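Local coordinates for OxsB protein (Bacillus megaterium, PDB 5UL3), which catalyses the oxidative ring contraction of dAMP to an oxetane aldehyde in oxetanocin A biosynthesis, using cobalamin, a [4Fe-4S] cluster and S-adenosylmethionine, at residues A[185-190]-A[576-581]; A[320-325]-A[545-550]; A[123-128]-A[190-195]. All blocks are in the same frame, centred on the assembly; numbering follows the deposited sequence.

In the fold
All three contacts lie on the same side of the chain's centre. Contact 2 is buried and joins the radical SAM cluster loop to 545-550, beside the iron-sulfur cluster and cobalamin. Contact 3 is also buried, inside the cobalamin-binding Rossmann domain. Contact 1 is only partly buried, joins that domain to the segment 576-581 and reaches cobalamin through Phe-187. Contacts 1 and 3 share Lys-190 and the start of helix 190-205. Contacts 1 and 2 meet in the short antiparallel sheet of strands 546-547 and 580-581, where Arg-580 also bridges to Glu-545. The chemistry differs with place: direct hydrogen bonds in contact 1, waters and proline packing in contact 2, aliphatic packing in contact 3.

Contact 1 of 3, residues A[185-190]-A[576-581]; sequences VNFGQK and MNMGRY
Asn-577 meets the loop 185-190 through two oxygens. Its backbone O accepts the N-H of Gly-188, with 3.1 Å from Gly-188 N to Asn-577 O and a nearly straight N-H...O angle of 172°. Its side-chain OD1 accepts the N-H of Lys-190, also at 3.1 Å from Lys-190 N to Asn-577 OD1. This second donor lies in the plane of the amide carbonyl. The side chain of Asn-577 reaches the loop because CG stands opposite the backbone N (chi1 174°).

Packing contacts flank these bonds. The edge of the Phe-187 ring meets the carbonyl of Met-578, with CE1 of Phe-187 3.3 Å from O of Met-578. CB of Phe-187 lies 4.2 Å from the CE methyl of Met-578. Met-578 bends back at chi2 and chi3, which brings its SD to 3.7 Å from N of Gly-188. Met-576 crosses the Lys-190 chain at about a right angle. Its CE packs tightly on the root of that chain, 3.4 Å from Lys-190 CB. The extended lysine then leads its amine away.

A second shell shapes the loop. Asn-186 to Gln-189 form a type II turn, closed by the bond from Gln-189 N to Asn-186 O. OE1 of Gln-189 accepts the N-H of Asn-186 at 2.7 Å from Asn-186 N. On the other segment, Asp-575 OD1 accepts the N-H of Asn-577, and Gly-579 and Arg-580 form a G1 bulge facing Asp-575. Ile-219 of helix 218-222 touches both Phe-187 and Met-576.

Phe-187 also touches cobalamin, so the contact backs a wall of the cofactor pocket. One oxygen of Asn-577 holds the turn at Gly-188 and the other the first helix residue, Lys-190, consistent with a defined seating of Asn-577 at the start of helix 190-205.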
# COMPACT_ATOMS: atom_id res chain seq x y z
N VAL A 185 -10.40 6.92 -6.11
CA VAL A 185 -10.87 5.87 -7.01
C VAL A 185 -9.68 4.97 -7.32
O VAL A 185 -8.74 5.39 -8.01
CB VAL A 185 -11.48 6.43 -8.30
CG1 VAL A 185 -11.96 5.29 -9.20
CG2 VAL A 185 -12.62 7.39 -7.99
N ASN A 186 -9.71 3.74 -6.82
CA ASN A 186 -8.62 2.80 -6.92
C ASN A 186 -8.99 1.66 -7.87
O ASN A 186 -10.11 1.60 -8.38
CB ASN A 186 -8.28 2.26 -5.53
CG ASN A 186 -6.80 2.13 -5.33
OD1 ASN A 186 -6.07 1.80 -6.27
ND2 ASN A 186 -6.34 2.42 -4.13
N PHE A 187 -8.01 0.77 -8.11
CA PHE A 187 -8.22 -0.41 -8.94
C PHE A 187 -9.52 -1.12 -8.59
O PHE A 187 -9.81 -1.38 -7.41
CB PHE A 187 -7.06 -1.40 -8.77
CG PHE A 187 -5.76 -0.91 -9.31
CD1 PHE A 187 -5.50 -0.96 -10.68
CD2 PHE A 187 -4.78 -0.40 -8.47
CE1 PHE A 187 -4.30 -0.51 -11.19
CE2 PHE A 187 -3.56 0.05 -8.99
CZ PHE A 187 -3.33 -0.01 -10.35
N GLY A 188 -10.30 -1.44 -9.62
CA GLY A 188 -11.53 -2.20 -9.45
C GLY A 188 -12.72 -1.40 -9.00
O GLY A 188 -13.79 -1.99 -8.76
N GLN A 189 -12.59 -0.08 -8.86
CA GLN A 189 -13.65 0.74 -8.29
C GLN A 189 -14.36 1.61 -9.32
O GLN A 189 -15.10 2.52 -8.93
CB GLN A 189 -13.07 1.62 -7.18
CG GLN A 189 -12.58 0.83 -5.97
CD GLN A 189 -11.82 1.68 -4.97
OE1 GLN A 189 -11.61 2.88 -5.17
NE2 GLN A 189 -11.42 1.05 -3.87
N LYS A 190 -14.15 1.37 -10.62
CA LYS A 190 -14.82 2.18 -11.64
C LYS A 190 -16.34 2.16 -11.47
O LYS A 190 -16.99 3.21 -11.46
CB LYS A 190 -14.47 1.70 -13.04
CG LYS A 190 -15.39 2.35 -14.09
CD LYS A 190 -15.43 1.61 -15.41
CE LYS A 190 -16.46 2.23 -16.35
NZ LYS A 190 -16.68 1.38 -17.57
N MET A 576 -9.81 0.44 -18.40
CA MET A 576 -9.88 1.63 -17.56
C MET A 576 -10.04 1.27 -16.08
O MET A 576 -9.41 1.88 -15.21
CB MET A 576 -11.04 2.50 -18.04
CG MET A 576 -11.18 3.85 -17.42
SD MET A 576 -12.76 4.04 -16.60
CE MET A 576 -12.26 3.47 -14.99
N ASN A 577 -10.85 0.25 -15.80
CA ASN A 577 -11.14 -0.15 -14.42
C ASN A 577 -9.92 -0.77 -13.74
O ASN A 577 -9.75 -0.63 -12.53
CB ASN A 577 -12.33 -1.12 -14.42
CG ASN A 577 -12.61 -1.71 -13.06
OD1 ASN A 577 -12.87 -0.99 -12.10
ND2 ASN A 577 -12.58 -3.04 -12.98
N MET A 578 -9.05 -1.45 -14.50
CA MET A 578 -7.88 -2.09 -13.92
C MET A 578 -6.57 -1.42 -14.34
O MET A 578 -5.50 -1.90 -13.94
CB MET A 578 -7.85 -3.58 -14.29
CG MET A 578 -8.97 -4.39 -13.63
SD MET A 578 -9.06 -4.18 -11.83
CE MET A 578 -7.45 -4.77 -11.30
N GLY A 579 -6.63 -0.34 -15.11
CA GLY A 579 -5.43 0.39 -15.49
C GLY A 579 -4.38 -0.44 -16.18
O GLY A 579 -3.18 -0.18 -16.02
N ARG A 580 -4.80 -1.44 -16.97
CA ARG A 580 -3.83 -2.38 -17.51
C ARG A 580 -4.31 -2.93 -18.85
O ARG A 580 -5.50 -2.91 -19.17
CB ARG A 580 -3.57 -3.55 -16.55
CG ARG A 580 -4.71 -4.55 -16.44
CD ARG A 580 -4.44 -5.51 -15.28
NE ARG A 580 -5.53 -6.47 -15.08
CZ ARG A 580 -5.71 -7.16 -13.96
NH1 ARG A 580 -4.89 -6.99 -12.93
NH2 ARG A 580 -6.72 -8.01 -13.86
N TYR A 581 -3.35 -3.42 -19.61
CA TYR A 581 -3.60 -4.07 -20.89
C TYR A 581 -3.82 -5.56 -20.67
O TYR A 581 -3.35 -6.14 -19.68
CB TYR A 581 -2.43 -3.87 -21.84
CG TYR A 581 -2.13 -2.44 -22.23
CD1 TYR A 581 -2.83 -1.82 -23.26
CD2 TYR A 581 -1.14 -1.72 -21.58
CE1 TYR A 581 -2.55 -0.52 -23.63
CE2 TYR A 581 -0.86 -0.41 -21.94
CZ TYR A 581 -1.57 0.18 -22.97
OH TYR A 581 -1.29 1.48 -23.35

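Contact 2 of 3, residues A[320-325]-A[545-550]; sequences FCPRDH and EILMNT. With SF4 (iron/sulfur cluster), chain B; EDO (1,2-ethanediol), chain Y.
Pro-322 and Thr-550 bring the two backbones closest, with their CA atoms 4.7 Å apart. No direct hydrogen bond joins the segments. Two waters do so instead. Water 1 donates to Phe-320 O and Glu-545 O and accepts from Leu-547 N, at 2.8 Å from that N. Water 2 accepts the N-H of Arg-323 and donates to Asn-549 O. Residues 547-550 form a type II turn, across which Thr-550 OG1 donates to Leu-547 O (2.8 Å).

Pro-322 carries most of the apolar packing. Its CD lies 3.5 Å from CG2 of Thr-550 and also packs on CD1 of Leu-547. Its CB meets the carbonyl of Met-548, 3.3 Å from that O. Thr-550 lies alongside the proline, pointing the same way. A chi1 of 53° turns its OG1 back over its own main chain to Leu-547 O and leaves CG2 against the proline. The Thr-550 side chain also caps a backbone N of the following helix 551-563. Asp-324 crosses Asn-549 at about a right angle, with OD1 3.3 Å from Asn-549 CB. Its other oxygen, OD2, forms a salt bridge to Arg-328.

On the cluster side, Cys-321 SG binds an iron at 2.2 Å (FE3). The Phe-320 ring lies near cluster sulfur S4, its CE1 3.9 Å away. Arg-323 is held by Glu-363 in a salt bridge.

Cys-321 is the last of the three cluster cysteines, with Cys-313 and Cys-318. Pro-322 and His-325 bind cobalamin, and Glu-545 binds S-adenosylmethionine. The contact joins the cluster-binding loop of a cobalamin-dependent radical SAM enzyme to the segment 545-550.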
# COMPACT_ATOMS: atom_id res chain seq x y z
N PHE A 320 7.94 -2.69 -15.50
CA PHE A 320 6.55 -3.00 -15.23
C PHE A 320 5.91 -2.03 -14.24
O PHE A 320 4.72 -2.18 -13.93
CB PHE A 320 6.45 -4.43 -14.66
CG PHE A 320 7.29 -4.63 -13.43
CD1 PHE A 320 6.80 -4.28 -12.17
CD2 PHE A 320 8.60 -5.10 -13.52
CE1 PHE A 320 7.57 -4.43 -11.03
CE2 PHE A 320 9.38 -5.25 -12.40
CZ PHE A 320 8.87 -4.91 -11.14
N CYS A 321 6.65 -1.06 -13.73
CA CYS A 321 6.16 -0.18 -12.66
C CYS A 321 5.95 1.23 -13.21
O CYS A 321 6.93 1.97 -13.39
CB CYS A 321 7.19 -0.18 -11.52
SG CYS A 321 6.70 0.73 -10.00
N PRO A 322 4.72 1.65 -13.50
CA PRO A 322 4.54 3.00 -14.07
C PRO A 322 4.85 4.06 -13.03
O PRO A 322 4.49 3.91 -11.86
CB PRO A 322 3.06 3.02 -14.48
CG PRO A 322 2.39 2.06 -13.53
CD PRO A 322 3.44 0.97 -13.24
N ARG A 323 5.54 5.13 -13.45
CA ARG A 323 5.97 6.16 -12.52
C ARG A 323 5.17 7.46 -12.63
O ARG A 323 5.44 8.39 -11.87
CB ARG A 323 7.47 6.43 -12.70
CG ARG A 323 8.35 5.16 -12.55
CD ARG A 323 8.01 4.37 -11.25
NE ARG A 323 8.08 5.22 -10.05
CZ ARG A 323 7.45 4.93 -8.91
NH1 ARG A 323 7.55 5.75 -7.86
NH2 ARG A 323 6.69 3.84 -8.83
N ASP A 324 4.16 7.53 -13.51
CA ASP A 324 3.54 8.82 -13.82
C ASP A 324 2.70 9.35 -12.66
O ASP A 324 2.54 10.56 -12.52
CB ASP A 324 2.67 8.70 -15.07
CG ASP A 324 3.49 8.40 -16.30
OD1 ASP A 324 3.85 7.22 -16.49
OD2 ASP A 324 3.81 9.35 -17.04
N HIS A 325 2.17 8.46 -11.83
CA HIS A 325 1.33 8.86 -10.71
C HIS A 325 2.14 9.03 -9.42
O HIS A 325 1.92 9.99 -8.67
CB HIS A 325 0.20 7.83 -10.55
CG HIS A 325 -0.76 8.13 -9.42
ND1 HIS A 325 -1.58 9.24 -9.41
CD2 HIS A 325 -1.04 7.44 -8.29
CE1 HIS A 325 -2.31 9.23 -8.31
NE2 HIS A 325 -2.01 8.15 -7.62
N GLU A 545 1.38 -8.74 -15.44
CA GLU A 545 0.23 -7.90 -15.75
C GLU A 545 0.79 -6.55 -16.16
O GLU A 545 1.53 -5.91 -15.40
CB GLU A 545 -0.72 -7.79 -14.55
CG GLU A 545 -1.46 -9.08 -14.28
CD GLU A 545 -2.20 -9.09 -12.95
OE1 GLU A 545 -2.27 -8.03 -12.30
OE2 GLU A 545 -2.69 -10.17 -12.56
N ILE A 546 0.48 -6.13 -17.38
CA ILE A 546 1.13 -4.98 -17.99
C ILE A 546 0.26 -3.76 -17.75
O ILE A 546 -0.84 -3.64 -18.31
CB ILE A 546 1.37 -5.22 -19.49
CG1 ILE A 546 2.16 -6.52 -19.67
CG2 ILE A 546 2.12 -4.05 -20.09
CD1 ILE A 546 2.44 -6.88 -21.12
N LEU A 547 0.74 -2.85 -16.90
CA LEU A 547 -0.06 -1.68 -16.58
C LEU A 547 0.12 -0.61 -17.65
O LEU A 547 1.07 -0.65 -18.45
CB LEU A 547 0.32 -1.12 -15.21
CG LEU A 547 0.07 -1.98 -13.96
CD1 LEU A 547 0.41 -1.19 -12.71
CD2 LEU A 547 -1.36 -2.50 -13.90
N MET A 548 -0.81 0.35 -17.66
CA MET A 548 -0.67 1.50 -18.54
C MET A 548 0.57 2.30 -18.16
O MET A 548 1.03 2.28 -17.02
CB MET A 548 -1.91 2.40 -18.44
CG MET A 548 -3.23 1.72 -18.82
SD MET A 548 -4.67 2.77 -18.48
CE MET A 548 -4.28 4.20 -19.48
N ASN A 549 1.13 2.99 -19.16
CA ASN A 549 2.23 3.94 -18.97
C ASN A 549 3.53 3.29 -18.52
O ASN A 549 4.37 3.95 -17.91
CB ASN A 549 1.84 5.05 -17.98
CG ASN A 549 0.70 5.90 -18.49
OD1 ASN A 549 0.64 6.22 -19.67
ND2 ASN A 549 -0.21 6.26 -17.60
N THR A 550 3.72 1.99 -18.82
CA THR A 550 4.94 1.31 -18.44
C THR A 550 5.90 1.19 -19.62
O THR A 550 5.46 1.00 -20.76
CB THR A 550 4.64 -0.10 -17.93
OG1 THR A 550 3.86 -0.81 -18.92
CG2 THR A 550 3.91 -0.04 -16.59
FE1 SF4 B . 11.00 -0.68 -9.24
FE2 SF4 B . 9.95 -0.85 -6.74
FE3 SF4 B . 8.59 0.44 -8.81
FE4 SF4 B . 10.81 1.59 -7.72
S1 SF4 B . 8.82 1.18 -6.64
S2 SF4 B . 10.34 1.41 -9.96
S3 SF4 B . 12.10 -0.28 -7.32
S4 SF4 B . 9.12 -1.80 -8.65
C1 EDO Y . 3.02 -7.60 -11.61
O1 EDO Y . 2.35 -8.39 -12.60
C2 EDO Y . 3.56 -6.33 -12.25
O2 EDO Y . 2.51 -5.65 -12.94
O HOH W 1 3.08 -3.58 -15.58
O HOH W 2 6.48 5.28 -16.08

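Contact 3 of 3, residues A[123-128]-A[190-195]; sequences VNLCVI and KKLAFE
Leu-125 and Leu-192 meet by aliphatic packing, which makes up most of this contact. CB of Leu-125 lies 4.0 Å from CD2 of Leu-192. The same CD2 methyl lies 4.2 Å from CG2 of Val-127. It also meets Cys-126, so one branch of Leu-192 serves three residues in a row. With chi1 at -167° the chain swings clear of its own N and carries CD2 across to the loop.

Leu-125 uses its other end on the next helix residue. Its CD1 sits 3.7 Å from CA of Ala-193 and 3.8 Å from CB of Ala-193. The small alanine lets this methyl rest close to the helix backbone.

A second kind of contact is carbon to carbonyl. CD2 of Leu-192 approaches the backbone of Cys-126, 3.4 Å from its O. The side chain of Cys-126 points away from the helix, so this residue takes part through its main chain.

No hydrogen bond joins the two segments; each is bonded within its own helix or sheet. Phe-194 N donates to Lys-190 O at 2.9 Å, in the first turn of helix 190-205. Strand 119-124 is bonded to its sheet neighbours, for example Val-123 to Gly-182 and Ser-184, and Asn-124 to Ile-158. Further out, Ile-166 of helix 166-176 also touches Leu-192, and the side chain of Gln-189 touches Leu-125.

The contact thus packs the first turn of helix 190-205 on the loop that leaves strand 119-124 in the Rossmann domain. The cobalamin site is nearby, with Cys-126 about 6 Å from the cofactor by its side chain. The direct contact therefore rests on van der Waals packing, without the directional hold of a hydrogen bond.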
# COMPACT_ATOMS: atom_id res chain seq x y z
N VAL A 123 -14.06 10.96 0.21
CA VAL A 123 -14.67 9.63 0.31
C VAL A 123 -13.68 8.60 -0.22
O VAL A 123 -13.27 8.67 -1.39
CB VAL A 123 -15.98 9.56 -0.48
CG1 VAL A 123 -16.68 8.21 -0.24
CG2 VAL A 123 -16.90 10.73 -0.11
N ASN A 124 -13.28 7.66 0.63
CA ASN A 124 -12.48 6.52 0.18
C ASN A 124 -13.41 5.39 -0.26
O ASN A 124 -14.20 4.91 0.56
CB ASN A 124 -11.56 6.01 1.29
CG ASN A 124 -10.72 4.82 0.83
OD1 ASN A 124 -10.23 4.82 -0.30
ND2 ASN A 124 -10.58 3.80 1.67
N LEU A 125 -13.32 4.98 -1.52
CA LEU A 125 -14.15 3.88 -1.98
C LEU A 125 -13.54 2.54 -1.59
O LEU A 125 -12.34 2.43 -1.32
CB LEU A 125 -14.36 3.93 -3.50
CG LEU A 125 -14.80 5.27 -4.08
CD1 LEU A 125 -15.19 5.13 -5.55
CD2 LEU A 125 -15.91 5.90 -3.26
N CYS A 126 -14.39 1.51 -1.56
CA CYS A 126 -13.95 0.16 -1.20
C CYS A 126 -15.00 -0.82 -1.70
O CYS A 126 -16.19 -0.62 -1.46
CB CYS A 126 -13.77 0.00 0.31
SG CYS A 126 -13.05 -1.62 0.81
N VAL A 127 -14.55 -1.87 -2.38
CA VAL A 127 -15.39 -3.03 -2.66
C VAL A 127 -15.18 -3.97 -1.49
O VAL A 127 -14.19 -4.71 -1.44
CB VAL A 127 -15.04 -3.68 -4.00
CG1 VAL A 127 -15.99 -4.84 -4.31
CG2 VAL A 127 -15.08 -2.65 -5.12
N ILE A 128 -16.08 -3.91 -0.50
CA ILE A 128 -15.80 -4.60 0.76
C ILE A 128 -15.82 -6.12 0.61
O ILE A 128 -15.26 -6.82 1.47
CB ILE A 128 -16.77 -4.17 1.88
CG1 ILE A 128 -18.22 -4.21 1.38
CG2 ILE A 128 -16.40 -2.79 2.41
CD1 ILE A 128 -19.21 -3.74 2.43
N LYS A 190 -14.15 1.37 -10.62
CA LYS A 190 -14.82 2.18 -11.64
C LYS A 190 -16.34 2.16 -11.47
O LYS A 190 -16.99 3.21 -11.46
CB LYS A 190 -14.47 1.70 -13.04
CG LYS A 190 -15.39 2.35 -14.09
CD LYS A 190 -15.43 1.61 -15.41
CE LYS A 190 -16.46 2.23 -16.35
NZ LYS A 190 -16.68 1.38 -17.57
N LYS A 191 -16.92 0.96 -11.37
CA LYS A 191 -18.37 0.83 -11.28
C LYS A 191 -18.92 1.52 -10.03
O LYS A 191 -19.91 2.25 -10.10
CB LYS A 191 -18.75 -0.65 -11.31
CG LYS A 191 -20.18 -0.98 -10.91
CD LYS A 191 -20.43 -2.48 -10.99
CE LYS A 191 -21.81 -2.86 -10.47
NZ LYS A 191 -22.04 -4.33 -10.52
N LEU A 192 -18.25 1.34 -8.89
CA LEU A 192 -18.63 2.03 -7.66
C LEU A 192 -18.52 3.55 -7.81
O LEU A 192 -19.41 4.30 -7.39
CB LEU A 192 -17.73 1.53 -6.53
CG LEU A 192 -18.01 1.81 -5.07
CD1 LEU A 192 -19.43 1.37 -4.74
CD2 LEU A 192 -17.02 0.99 -4.29
N ALA A 193 -17.42 4.02 -8.40
CA ALA A 193 -17.25 5.45 -8.62
C ALA A 193 -18.36 6.02 -9.49
O ALA A 193 -18.90 7.09 -9.19
CB ALA A 193 -15.88 5.72 -9.27
N PHE A 194 -18.69 5.34 -10.59
CA PHE A 194 -19.70 5.87 -11.49
C PHE A 194 -21.07 5.91 -10.83
O PHE A 194 -21.83 6.86 -11.03
CB PHE A 194 -19.77 5.05 -12.78
CG PHE A 194 -18.76 5.46 -13.82
CD1 PHE A 194 -17.53 5.99 -13.45
CD2 PHE A 194 -19.05 5.31 -15.17
CE1 PHE A 194 -16.60 6.36 -14.43
CE2 PHE A 194 -18.12 5.69 -16.15
CZ PHE A 194 -16.90 6.21 -15.78
N GLU A 195 -21.39 4.89 -10.03
CA GLU A 195 -22.66 4.89 -9.29
C GLU A 195 -22.74 6.07 -8.32
O GLU A 195 -23.77 6.75 -8.24
CB GLU A 195 -22.84 3.58 -8.53
CG GLU A 195 -23.08 2.36 -9.41
CD GLU A 195 -23.44 1.13 -8.61
OE1 GLU A 195 -23.98 1.29 -7.49
OE2 GLU A 195 -23.19 -0.00 -9.09